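Long-range contact in protease (Actinomadura keratinilytica, PDB 8C4X), which probably acts, in this chain, as the inhibitory propeptide domain (peptidase inhibitor I9 type) of a secreted subtilisin-like serine endopeptidase of family S8: residues Gln18-Lys24 / Leu48-Lys54. Residues are numbered along the deposited sequence; the frame is centred on the assembly and turned at random.
Sequences QYIVTLK and LNGFSAK
Tyr19 and Ala53 form an antiparallel hydrogen-bonded pair, with Tyr19 N 2.9 Å from Ala53 O and Ala53 N bonded back to Tyr19 O. Val21 and Phe51 repeat the pattern. There the bond from Val21 N to Phe51 O is 2.8 Å long and almost straight, at 177° about the hydrogen. Beyond them, Leu23 N gives one more bond to Asn49 O. Asn49 ND2 also reaches back weakly to Leu23 O and Lys24 O, and makes a further hydrogen bond to Val27 O.

The apolar contact centres on Phe51. Val21 CB sits over one face of its ring, offset toward the rim and 3.8 Å from the centroid, a CH-pi contact. Phe51 CG lies between the backbone N and the carbonyl carbon (chi1 62°), which swings the ring across to Val21. Both methyls of Val21 also touch the ring. On the other face of the sheet, Thr22 CG2 meets Leu48 CD1 at 4.1 Å, while Thr22 OG1 bonds to Ser71 OG.

The polar side-chain contact is at the far end. Lys54 bends at its last torsion (chi4 -67°), bringing NZ within 2.8 Å of Gln18 OE1, tilted out of the carbonyl plane. Gln41 NE2 also bonds to this oxygen, and Gln18 NE2 bonds to Asp75. A leucine in place of Gln18 would probably leave Lys54, Gln41 and Asp75 each without this amide partner.

Strands 18-23 and 50-54 are the two central strands of the ferredoxin-like sheet of the I9 propeptide domain. Strand 69-76 flanks the first and strand 42-44 the second. Helices 29-36 and 57-64 pack on the face bearing Tyr19, Val21 and Phe51: Val33 touches Phe51, Leu63 touches Val21 and Leu60 touches Tyr19.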
# COMPACT_ATOMS: atom_id res chain seq x y z
N GLN B 18 -0.16 2.26 8.50
CA GLN B 18 0.97 2.25 7.57
C GLN B 18 0.89 0.98 6.73
O GLN B 18 0.67 -0.10 7.28
CB GLN B 18 2.29 2.32 8.35
CG GLN B 18 3.50 2.66 7.52
CD GLN B 18 4.66 3.09 8.39
OE1 GLN B 18 4.68 4.21 8.90
NE2 GLN B 18 5.65 2.21 8.54
N TYR B 19 1.09 1.12 5.41
CA TYR B 19 0.76 0.05 4.48
C TYR B 19 1.82 -0.09 3.39
O TYR B 19 2.52 0.86 3.05
CB TYR B 19 -0.62 0.27 3.81
CG TYR B 19 -1.69 0.44 4.85
CD1 TYR B 19 -2.34 -0.67 5.38
CD2 TYR B 19 -2.00 1.69 5.34
CE1 TYR B 19 -3.31 -0.52 6.37
CE2 TYR B 19 -2.96 1.86 6.33
CZ TYR B 19 -3.61 0.75 6.83
OH TYR B 19 -4.56 0.92 7.81
N ILE B 20 1.92 -1.31 2.87
CA ILE B 20 2.64 -1.61 1.64
C ILE B 20 1.61 -1.90 0.56
O ILE B 20 0.76 -2.78 0.75
CB ILE B 20 3.57 -2.83 1.82
CG1 ILE B 20 4.65 -2.54 2.86
CG2 ILE B 20 4.19 -3.25 0.50
CD1 ILE B 20 5.31 -3.80 3.37
N VAL B 21 1.71 -1.21 -0.57
CA VAL B 21 0.74 -1.33 -1.65
C VAL B 21 1.48 -1.79 -2.91
O VAL B 21 2.53 -1.24 -3.25
CB VAL B 21 0.04 0.02 -1.91
CG1 VAL B 21 -0.97 -0.11 -3.06
CG2 VAL B 21 -0.63 0.52 -0.64
N THR B 22 0.94 -2.80 -3.59
CA THR B 22 1.50 -3.14 -4.89
C THR B 22 0.44 -2.93 -5.96
O THR B 22 -0.77 -3.04 -5.71
CB THR B 22 2.06 -4.59 -4.98
OG1 THR B 22 1.00 -5.53 -5.14
CG2 THR B 22 2.90 -4.95 -3.76
N LEU B 23 0.93 -2.56 -7.13
CA LEU B 23 0.12 -2.20 -8.28
C LEU B 23 0.32 -3.25 -9.38
O LEU B 23 1.37 -3.89 -9.46
CB LEU B 23 0.50 -0.81 -8.80
CG LEU B 23 0.50 0.28 -7.72
CD1 LEU B 23 0.87 1.67 -8.28
CD2 LEU B 23 -0.85 0.34 -7.02
N LYS B 24 -0.69 -3.41 -10.22
CA LYS B 24 -0.64 -4.40 -11.28
C LYS B 24 0.47 -4.07 -12.27
O LYS B 24 0.95 -2.93 -12.36
CB LYS B 24 -1.99 -4.50 -11.98
CG LYS B 24 -3.10 -5.00 -11.07
CD LYS B 24 -4.45 -5.07 -11.79
CE LYS B 24 -5.55 -5.52 -10.85
NZ LYS B 24 -6.87 -5.59 -11.53
N LEU B 48 9.38 -4.90 -6.27
CA LEU B 48 7.93 -4.82 -6.26
C LEU B 48 7.56 -3.65 -7.15
O LEU B 48 8.36 -2.72 -7.34
CB LEU B 48 7.36 -4.56 -4.86
CG LEU B 48 7.39 -5.64 -3.80
CD1 LEU B 48 6.80 -5.07 -2.51
CD2 LEU B 48 6.62 -6.87 -4.29
N ASN B 49 6.35 -3.69 -7.67
CA ASN B 49 5.75 -2.51 -8.30
C ASN B 49 4.83 -1.93 -7.24
O ASN B 49 3.68 -2.33 -7.11
CB ASN B 49 4.99 -2.88 -9.57
CG ASN B 49 4.61 -1.67 -10.39
OD1 ASN B 49 5.40 -0.72 -10.50
ND2 ASN B 49 3.42 -1.69 -10.98
N GLY B 50 5.35 -1.03 -6.42
CA GLY B 50 4.56 -0.63 -5.28
C GLY B 50 5.20 0.48 -4.48
O GLY B 50 6.15 1.12 -4.93
N PHE B 51 4.66 0.68 -3.29
CA PHE B 51 5.12 1.76 -2.43
C PHE B 51 4.65 1.47 -1.02
O PHE B 51 3.82 0.59 -0.79
CB PHE B 51 4.59 3.13 -2.91
CG PHE B 51 3.09 3.24 -2.90
CD1 PHE B 51 2.33 2.85 -4.01
CD2 PHE B 51 2.42 3.74 -1.78
CE1 PHE B 51 0.94 2.95 -4.00
CE2 PHE B 51 1.03 3.85 -1.77
CZ PHE B 51 0.28 3.46 -2.89
N SER B 52 5.19 2.22 -0.07
CA SER B 52 4.71 2.18 1.30
C SER B 52 4.33 3.60 1.71
O SER B 52 4.90 4.58 1.21
CB SER B 52 5.76 1.59 2.27
OG SER B 52 6.95 2.36 2.28
N ALA B 53 3.35 3.69 2.60
CA ALA B 53 2.86 5.01 2.99
C ALA B 53 1.99 4.89 4.22
O ALA B 53 1.41 3.84 4.50
CB ALA B 53 2.08 5.67 1.85
N LYS B 54 1.91 6.00 4.95
CA LYS B 54 0.85 6.17 5.92
C LYS B 54 -0.43 6.53 5.18
O LYS B 54 -0.41 7.34 4.25
CB LYS B 54 1.21 7.28 6.92
CG LYS B 54 2.30 6.87 7.89
CD LYS B 54 2.22 7.63 9.19
CE LYS B 54 3.34 7.23 10.14
NZ LYS B 54 3.21 5.81 10.62